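Local coordinates for glycoprotein (Chandipura virus, PDB 5MDM) that probably attaches the virus to host receptors and, after uptake into acidic endosomes, changes conformation to fuse the viral and endosomal membranes, at residues A[36-48]-A[235-249]. Sequence-based numbering, arbitrary orientation.
Sequences LQEESFLSSTPIG and WVSLDVKTRIQEKHL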
ATOM      1  N   LEU A  36       2.957  30.010 -27.235  1.00126.72           N
ATOM      2  CA  LEU A  36       2.124  28.918 -26.743  1.00124.29           C
ATOM      3  C   LEU A  36       0.644  29.273 -26.663  1.00109.15           C
ATOM      4  O   LEU A  36       0.260  30.330 -26.162  1.00106.09           O
ATOM      5  CB  LEU A  36       2.637  28.381 -25.401  1.00130.51           C
ATOM      6  CG  LEU A  36       3.530  27.132 -25.483  1.00129.18           C
ATOM      7  CD1 LEU A  36       2.741  25.931 -25.977  1.00123.18           C
ATOM      8  CD2 LEU A  36       4.743  27.360 -26.375  1.00130.20           C
ATOM      9  N   GLN A  37      -0.171  28.365 -27.182  1.00102.05           N
ATOM     10  CA  GLN A  37      -1.616  28.489 -27.180  1.00 99.76           C
ATOM     11  C   GLN A  37      -2.179  27.274 -26.460  1.00 91.38           C
ATOM     12  O   GLN A  37      -1.654  26.171 -26.598  1.00 90.17           O
ATOM     13  CB  GLN A  37      -2.129  28.517 -28.620  1.00105.88           C
ATOM     14  CG  GLN A  37      -3.637  28.482 -28.752  1.00104.86           C
ATOM     15  CD  GLN A  37      -4.281  29.773 -28.305  1.00114.77           C
ATOM     16  OE1 GLN A  37      -3.981  30.846 -28.837  1.00121.70           O
ATOM     17  NE2 GLN A  37      -5.166  29.682 -27.317  1.00111.47           N
ATOM     18  N   GLU A  38      -3.237  27.470 -25.682  1.00 85.25           N
ATOM     19  CA  GLU A  38      -3.878  26.353 -25.003  1.00 71.06           C
ATOM     20  C   GLU A  38      -5.330  26.171 -25.430  1.00 75.56           C
ATOM     21  O   GLU A  38      -6.036  27.137 -25.707  1.00 84.28           O
ATOM     22  CB  GLU A  38      -3.798  26.516 -23.491  1.00 67.03           C
ATOM     23  CG  GLU A  38      -2.448  26.181 -22.901  1.00 79.26           C
ATOM     24  CD  GLU A  38      -2.446  26.261 -21.388  1.00 97.72           C
ATOM     25  OE1 GLU A  38      -1.402  25.956 -20.776  1.00104.94           O
ATOM     26  OE2 GLU A  38      -3.491  26.627 -20.808  1.00110.93           O
ATOM     27  N   GLU A  39      -5.759  24.918 -25.493  1.00 74.82           N
ATOM     28  CA  GLU A  39      -7.138  24.575 -25.799  1.00 77.60           C
ATOM     29  C   GLU A  39      -7.510  23.334 -25.006  1.00 82.55           C
ATOM     30  O   GLU A  39      -6.726  22.385 -24.917  1.00 84.99           O
ATOM     31  CB  GLU A  39      -7.320  24.293 -27.288  1.00 79.68           C
ATOM     32  CG  GLU A  39      -7.334  25.519 -28.178  1.00 86.94           C
ATOM     33  CD  GLU A  39      -7.505  25.162 -29.642  1.00100.03           C
ATOM     34  OE1 GLU A  39      -8.347  24.294 -29.948  1.00103.39           O
ATOM     35  OE2 GLU A  39      -6.789  25.741 -30.483  1.00111.58           O
ATOM     36  N   SER A  40      -8.709  23.341 -24.436  1.00 74.02           N
ATOM     37  CA  SER A  40      -9.153  22.232 -23.608  1.00 64.68           C
ATOM     38  C   SER A  40     -10.335  21.500 -24.227  1.00 65.88           C
ATOM     39  O   SER A  40     -11.117  22.078 -24.984  1.00 78.81           O
ATOM     40  CB  SER A  40      -9.530  22.732 -22.216  1.00 72.44           C
ATOM     41  OG  SER A  40      -8.451  23.418 -21.609  1.00 77.68           O
ATOM     42  N   PHE A  41     -10.456  20.219 -23.902  1.00 55.64           N
ATOM     43  CA  PHE A  41     -11.605  19.433 -24.325  1.00 66.02           C
ATOM     44  C   PHE A  41     -12.102  18.541 -23.187  1.00 74.85           C
ATOM     45  O   PHE A  41     -11.314  18.086 -22.355  1.00 75.31           O
ATOM     46  CB  PHE A  41     -11.278  18.611 -25.577  1.00 55.26           C
ATOM     47  CG  PHE A  41     -10.168  17.625 -25.390  1.00 58.54           C
ATOM     48  CD1 PHE A  41     -10.444  16.303 -25.063  1.00 69.83           C
ATOM     49  CD2 PHE A  41      -8.843  18.013 -25.551  1.00 63.66           C
ATOM     50  CE1 PHE A  41      -9.414  15.380 -24.890  1.00 72.53           C
ATOM     51  CE2 PHE A  41      -7.801  17.096 -25.375  1.00 65.76           C
ATOM     52  CZ  PHE A  41      -8.091  15.778 -25.047  1.00 64.90           C
ATOM     53  N   LEU A  42     -13.415  18.315 -23.141  1.00 69.98           N
ATOM     54  CA  LEU A  42     -13.993  17.444 -22.124  1.00 61.05           C
ATOM     55  C   LEU A  42     -13.549  16.017 -22.362  1.00 57.97           C
ATOM     56  O   LEU A  42     -13.596  15.521 -23.485  1.00 69.83           O
ATOM     57  CB  LEU A  42     -15.511  17.514 -22.144  1.00 55.88           C
ATOM     58  CG  LEU A  42     -16.249  16.646 -21.132  1.00 56.25           C
ATOM     59  CD1 LEU A  42     -15.838  16.986 -19.715  1.00 55.39           C
ATOM     60  CD2 LEU A  42     -17.728  16.846 -21.297  1.00 74.75           C
ATOM     61  N   SER A  43     -13.108  15.354 -21.305  1.00 56.20           N
ATOM     62  CA  SER A  43     -12.590  14.006 -21.455  1.00 65.94           C
ATOM     63  C   SER A  43     -13.014  13.092 -20.311  1.00 67.87           C
ATOM     64  O   SER A  43     -13.807  13.461 -19.444  1.00 63.44           O
ATOM     65  CB  SER A  43     -11.064  14.032 -21.594  1.00 66.05           C
ATOM     66  OG  SER A  43     -10.525  12.728 -21.707  1.00 69.00           O
ATOM     67  N   SER A  44     -12.471  11.888 -20.329  1.00 69.44           N
ATOM     68  CA  SER A  44     -12.836  10.870 -19.374  1.00 64.75           C
ATOM     69  C   SER A  44     -11.578  10.061 -19.120  1.00 66.98           C
ATOM     70  O   SER A  44     -10.794   9.829 -20.039  1.00 67.89           O
ATOM     71  CB  SER A  44     -13.940   9.998 -19.971  1.00 57.40           C
ATOM     72  OG  SER A  44     -14.282   8.927 -19.116  1.00 88.11           O
ATOM     73  N   THR A  45     -11.364   9.645 -17.879  1.00 61.99           N
ATOM     74  CA  THR A  45     -10.186   8.843 -17.571  1.00 59.86           C
ATOM     75  C   THR A  45     -10.516   7.732 -16.582  1.00 60.73           C
ATOM     76  O   THR A  45     -11.275   7.943 -15.635  1.00 59.77           O
ATOM     77  CB  THR A  45      -8.996   9.715 -17.077  1.00 60.93           C
ATOM     78  OG1 THR A  45      -7.766   9.029 -17.322  1.00 65.52           O
ATOM     79  CG2 THR A  45      -9.105  10.045 -15.598  1.00 55.42           C
ATOM     80  N   PRO A  46      -9.968   6.530 -16.818  1.00 65.53           N
ATOM     81  CA  PRO A  46     -10.225   5.377 -15.948  1.00 69.15           C
ATOM     82  C   PRO A  46      -9.563   5.544 -14.583  1.00 68.58           C
ATOM     83  O   PRO A  46      -8.376   5.841 -14.502  1.00 63.55           O
ATOM     84  CB  PRO A  46      -9.597   4.220 -16.718  1.00 68.63           C
ATOM     85  CG  PRO A  46      -8.556   4.853 -17.551  1.00 72.83           C
ATOM     86  CD  PRO A  46      -9.098   6.180 -17.949  1.00 65.91           C
ATOM     87  N   ILE A  47     -10.336   5.360 -13.519  1.00 65.67           N
ATOM     88  CA  ILE A  47      -9.849   5.611 -12.172  1.00 65.77           C
ATOM     89  C   ILE A  47      -9.753   4.352 -11.329  1.00 71.33           C
ATOM     90  O   ILE A  47      -9.506   4.426 -10.125  1.00 79.59           O
ATOM     91  CB  ILE A  47     -10.769   6.570 -11.440  1.00 60.03           C
ATOM     92  CG1 ILE A  47     -12.141   5.923 -11.247  1.00 61.65           C
ATOM     93  CG2 ILE A  47     -10.879   7.844 -12.216  1.00 62.88           C
ATOM     94  CD1 ILE A  47     -13.130   6.810 -10.552  1.00 65.07           C
ATOM     95  N   GLY A  48      -9.958   3.201 -11.951  1.00 71.68           N
ATOM     96  CA  GLY A  48      -9.834   1.948 -11.237  1.00 80.02           C
ATOM     97  C   GLY A  48     -10.750   0.858 -11.741  1.00 88.09           C
ATOM     98  O   GLY A  48     -11.811   1.122 -12.317  1.00 87.95           O
ATOM     99  N   TRP A 235      -4.541   6.832 -19.796  1.00 70.34           N
ATOM    100  CA  TRP A 235      -5.398   7.003 -20.964  1.00 70.52           C
ATOM    101  C   TRP A 235      -6.500   8.030 -20.711  1.00 63.86           C
ATOM    102  O   TRP A 235      -7.135   8.039 -19.658  1.00 65.77           O
ATOM    103  CB  TRP A 235      -6.004   5.643 -21.333  1.00 66.10           C
ATOM    104  CG  TRP A 235      -6.896   5.612 -22.528  1.00 64.33           C
ATOM    105  CD1 TRP A 235      -6.551   5.247 -23.799  1.00 70.70           C
ATOM    106  CD2 TRP A 235      -8.295   5.910 -22.564  1.00 63.11           C
ATOM    107  NE1 TRP A 235      -7.643   5.321 -24.628  1.00 60.96           N
ATOM    108  CE2 TRP A 235      -8.727   5.724 -23.893  1.00 65.02           C
ATOM    109  CE3 TRP A 235      -9.223   6.323 -21.605  1.00 65.76           C
ATOM    110  CZ2 TRP A 235     -10.049   5.937 -24.284  1.00 67.29           C
ATOM    111  CZ3 TRP A 235     -10.535   6.538 -21.999  1.00 67.84           C
ATOM    112  CH2 TRP A 235     -10.934   6.342 -23.326  1.00 61.98           C
ATOM    113  N   VAL A 236      -6.721   8.912 -21.671  1.00 59.11           N
ATOM    114  CA  VAL A 236      -7.877   9.795 -21.580  1.00 63.10           C
ATOM    115  C   VAL A 236      -8.690   9.653 -22.851  1.00 64.40           C
ATOM    116  O   VAL A 236      -8.151   9.304 -23.893  1.00 74.64           O
ATOM    117  CB  VAL A 236      -7.494  11.277 -21.345  1.00 65.18           C
ATOM    118  CG1 VAL A 236      -6.688  11.424 -20.058  1.00 50.33           C
ATOM    119  CG2 VAL A 236      -6.737  11.839 -22.539  1.00 59.65           C
ATOM    120  N   SER A 237      -9.990   9.908 -22.763  1.00 61.54           N
ATOM    121  CA  SER A 237     -10.865   9.738 -23.909  1.00 53.99           C
ATOM    122  C   SER A 237     -10.805  10.957 -24.820  1.00 71.62           C
ATOM    123  O   SER A 237     -10.675  12.087 -24.350  1.00 70.51           O
ATOM    124  CB  SER A 237     -12.296   9.494 -23.442  1.00 67.82           C
ATOM    125  OG  SER A 237     -12.769  10.598 -22.701  1.00 68.62           O
ATOM    126  N   LEU A 238     -10.900  10.719 -26.125  1.00 72.46           N
ATOM    127  CA  LEU A 238     -10.882  11.790 -27.114  1.00 69.16           C
ATOM    128  C   LEU A 238     -11.646  11.356 -28.352  1.00 77.09           C
ATOM    129  O   LEU A 238     -11.253  10.389 -29.009  1.00 92.07           O
ATOM    130  CB  LEU A 238      -9.442  12.110 -27.494  1.00 65.62           C
ATOM    131  CG  LEU A 238      -9.205  13.036 -28.684  1.00 58.82           C
ATOM    132  CD1 LEU A 238      -9.844  14.384 -28.438  1.00 55.52           C
ATOM    133  CD2 LEU A 238      -7.714  13.187 -28.909  1.00 63.93           C
ATOM    134  N   ASP A 239     -12.730  12.056 -28.678  1.00 69.53           N
ATOM    135  CA  ASP A 239     -13.529  11.675 -29.850  1.00 93.43           C
ATOM    136  C   ASP A 239     -13.073  12.351 -31.139  1.00 87.83           C
ATOM    137  O   ASP A 239     -12.392  13.383 -31.114  1.00 80.91           O
ATOM    138  CB  ASP A 239     -15.022  11.925 -29.631  1.00105.55           C
ATOM    139  CG  ASP A 239     -15.335  13.383 -29.441  1.00127.95           C
ATOM    140  OD1 ASP A 239     -14.488  14.095 -28.856  1.00141.77           O
ATOM    141  OD2 ASP A 239     -16.425  13.814 -29.876  1.00133.61           O
ATOM    142  N   VAL A 240     -13.465  11.759 -32.264  1.00 83.73           N
ATOM    143  CA  VAL A 240     -13.030  12.233 -33.570  1.00 91.58           C
ATOM    144  C   VAL A 240     -13.512  13.650 -33.838  1.00 92.05           C
ATOM    145  O   VAL A 240     -12.956  14.356 -34.678  1.00100.46           O
ATOM    146  CB  VAL A 240     -13.546  11.323 -34.680  1.00106.47           C
ATOM    147  CG1 VAL A 240     -12.676  11.462 -35.921  1.00118.67           C
ATOM    148  CG2 VAL A 240     -13.560   9.888 -34.199  1.00122.89           C
ATOM    149  N   LYS A 241     -14.540  14.064 -33.108  1.00 85.38           N
ATOM    150  CA  LYS A 241     -15.160  15.361 -33.330  1.00 83.90           C
ATOM    151  C   LYS A 241     -14.347  16.518 -32.766  1.00 80.42           C
ATOM    152  O   LYS A 241     -14.403  17.633 -33.283  1.00 91.95           O
ATOM    153  CB  LYS A 241     -16.586  15.382 -32.769  1.00 87.25           C
ATOM    154  CG  LYS A 241     -17.595  14.645 -33.649  1.00101.91           C
ATOM    155  CD  LYS A 241     -17.567  15.194 -35.076  1.00111.08           C
ATOM    156  CE  LYS A 241     -18.529  14.458 -35.995  1.00122.64           C
ATOM    157  NZ  LYS A 241     -18.451  14.966 -37.398  1.00132.08           N
ATOM    158  N   THR A 242     -13.582  16.253 -31.714  1.00 75.84           N
ATOM    159  CA  THR A 242     -12.849  17.319 -31.033  1.00 79.72           C
ATOM    160  C   THR A 242     -11.766  17.949 -31.898  1.00 81.29           C
ATOM    161  O   THR A 242     -10.850  17.268 -32.370  1.00 89.21           O
ATOM    162  CB  THR A 242     -12.228  16.836 -29.718  1.00 75.12           C
ATOM    163  OG1 THR A 242     -13.270  16.550 -28.781  1.00 78.72           O
ATOM    164  CG2 THR A 242     -11.319  17.907 -29.142  1.00 61.07           C
ATOM    165  N   ARG A 243     -11.882  19.259 -32.092  1.00 72.97           N
ATOM    166  CA  ARG A 243     -10.940  20.003 -32.915  1.00 80.66           C
ATOM    167  C   ARG A 243      -9.972  20.844 -32.085  1.00 85.21           C
ATOM    168  O   ARG A 243     -10.352  21.433 -31.076  1.00 85.52           O
ATOM    169  CB  ARG A 243     -11.683  20.897 -33.906  1.00 80.01           C
ATOM    170  CG  ARG A 243     -12.549  20.146 -34.907  1.00 87.19           C
ATOM    171  CD  ARG A 243     -13.311  21.114 -35.805  1.00 96.71           C
ATOM    172  NE  ARG A 243     -14.038  20.430 -36.873  1.00115.11           N
ATOM    173  CZ  ARG A 243     -14.653  21.049 -37.878  1.00132.56           C
ATOM    174  NH1 ARG A 243     -14.632  22.374 -37.959  1.00136.88           N
ATOM    175  NH2 ARG A 243     -15.288  20.342 -38.807  1.00135.73           N
ATOM    176  N   ILE A 244      -8.717  20.882 -32.523  1.00 88.24           N
ATOM    177  CA  ILE A 244      -7.696  21.736 -31.935  1.00 82.85           C
ATOM    178  C   ILE A 244      -7.037  22.469 -33.087  1.00 90.93           C
ATOM    179  O   ILE A 244      -6.665  21.846 -34.082  1.00 91.46           O
ATOM    180  CB  ILE A 244      -6.630  20.919 -31.181  1.00 85.52           C
ATOM    181  CG1 ILE A 244      -7.239  20.239 -29.953  1.00 90.69           C
ATOM    182  CG2 ILE A 244      -5.458  21.802 -30.779  1.00 84.24           C
ATOM    183  CD1 ILE A 244      -7.797  21.196 -28.918  1.00 81.33           C
ATOM    184  N   GLN A 245      -6.893  23.785 -32.949  1.00 98.38           N
ATOM    185  CA  GLN A 245      -6.471  24.646 -34.054  1.00101.29           C
ATOM    186  C   GLN A 245      -7.348  24.374 -35.267  1.00 91.98           C
ATOM    187  O   GLN A 245      -6.856  24.222 -36.385  1.00 84.30           O
ATOM    188  CB  GLN A 245      -4.992  24.446 -34.402  1.00112.09           C
ATOM    189  CG  GLN A 245      -4.385  25.612 -35.174  1.00113.63           C
ATOM    190  CD  GLN A 245      -2.922  25.400 -35.506  1.00111.30           C
ATOM    191  OE1 GLN A 245      -2.557  24.426 -36.165  1.00 96.19           O
ATOM    192  NE2 GLN A 245      -2.074  26.316 -35.047  1.00119.30           N
ATOM    193  N   GLU A 246      -8.652  24.287 -35.009  1.00 97.22           N
ATOM    194  CA  GLU A 246      -9.671  24.068 -36.033  1.00 94.51           C
ATOM    195  C   GLU A 246      -9.416  22.833 -36.898  1.00 92.28           C
ATOM    196  O   GLU A 246      -9.781  22.793 -38.069  1.00 98.56           O
ATOM    197  CB  GLU A 246      -9.855  25.326 -36.887  1.00103.10           C
ATOM    198  CG  GLU A 246     -10.424  26.504 -36.110  1.00111.20           C
ATOM    199  CD  GLU A 246     -10.537  27.766 -36.945  1.00135.50           C
ATOM    200  OE1 GLU A 246     -10.785  28.841 -36.360  1.00146.90           O
ATOM    201  OE2 GLU A 246     -10.380  27.686 -38.183  1.00145.08           O
ATOM    202  N   LYS A 247      -8.788  21.824 -36.309  1.00 97.69           N
ATOM    203  CA  LYS A 247      -8.545  20.568 -37.005  1.00104.74           C
ATOM    204  C   LYS A 247      -8.827  19.419 -36.054  1.00 98.98           C
ATOM    205  O   LYS A 247      -8.577  19.531 -34.853  1.00 86.25           O
ATOM    206  CB  LYS A 247      -7.091  20.482 -37.482  1.00106.88           C
ATOM    207  CG  LYS A 247      -6.673  21.552 -38.476  1.00111.27           C
ATOM    208  CD  LYS A 247      -5.164  21.581 -38.618  1.00124.09           C
ATOM    209  CE  LYS A 247      -4.607  20.174 -38.801  1.00134.20           C
ATOM    210  NZ  LYS A 247      -3.115  20.139 -38.773  1.00137.36           N
ATOM    211  N   HIS A 248      -9.355  18.326 -36.598  1.00 94.38           N
ATOM    212  CA  HIS A 248      -9.531  17.080 -35.857  1.00105.56           C
ATOM    213  C   HIS A 248      -8.279  16.693 -35.043  1.00 99.52           C
ATOM    214  O   HIS A 248      -7.201  16.483 -35.600  1.00100.85           O
ATOM    215  CB  HIS A 248      -9.869  15.970 -36.847  1.00131.29           C
ATOM    216  CG  HIS A 248      -9.061  16.030 -38.109  1.00166.81           C
ATOM    217  ND1 HIS A 248      -9.411  16.824 -39.180  1.00182.19           N
ATOM    218  CD2 HIS A 248      -7.912  15.407 -38.465  1.00176.64           C
ATOM    219  CE1 HIS A 248      -8.517  16.684 -40.143  1.00186.74           C
ATOM    220  NE2 HIS A 248      -7.598  15.826 -39.736  1.00183.92           N
ATOM    221  N   LEU A 249      -8.427  16.601 -33.724  1.00 90.88           N
ATOM    222  CA  LEU A 249      -7.284  16.347 -32.846  1.00 90.77           C
ATOM    223  C   LEU A 249      -6.839  14.884 -32.826  1.00 86.95           C
ATOM    224  O   LEU A 249      -5.645  14.587 -32.880  1.00 87.50           O
ATOM    225  CB  LEU A 249      -7.581  16.820 -31.416  1.00 77.63           C
ATOM    226  CG  LEU A 249      -6.528  16.425 -30.375  1.00 68.91           C
ATOM    227  CD1 LEU A 249      -5.186  17.061 -30.706  1.00 69.35           C
ATOM    228  CD2 LEU A 249      -6.968  16.778 -28.959  1.00 61.55           C
TER
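The ring of F41 dips into the loop that follows strand 235-237 and is met there by four residues. L238 lays CD1 over one face, a CH-pi contact 4.0 Å from the ring centroid and 23° off its normal. The carbonyl O of S237 lies at the ring edge, 3.6 Å from F41 CE1. CG2 of T242 packs on F41 CB, while L249 CD2 approaches F41 CE2 obliquely. F41 reaches them with CG held between its own backbone N and carbonyl carbon (chi1 61°). T242 closes a type I turn begun at D239, and its OG1 bonds to D239 OD1 on the syn side of the carboxylate, with CG2 turned to F41. Strand 36-49 is an edge strand of a four-stranded antiparallel sheet of this class III fusion glycoprotein; its neighbour in that sheet is strand 180-192, where F41 is backbone hydrogen-bonded with V187. Strand 235-237, at the edge of a small three-stranded sheet, crosses it roughly antiparallel, and the chain then runs on into a region assigned by similarity to trimerization. Here S237 N donates to S44 O at 2.8 Å, and two hydroxyls reinforce the crossing. With chi1 at 178°, S43 OG swings away from its own backbone N and out to a lone pair of S237 O at 2.7 Å. T45 OG1 donates to W235 O at 2.6 Å, tilted from the carbonyl plane, and also bonds T265. P46 sets CD against the indole edge of W235 near CE3; W235 NE1 donates to L220 O. Toward the start of the strand, the extended E39 runs alongside I244 in the opposite direction, with I244 CD1 3.5 Å from E39 CB; the E39 carboxylate faces Q245 N, which donates a weak bond to OE1. The Q245 amide turns elsewhere, with OE1 accepting from I197 N.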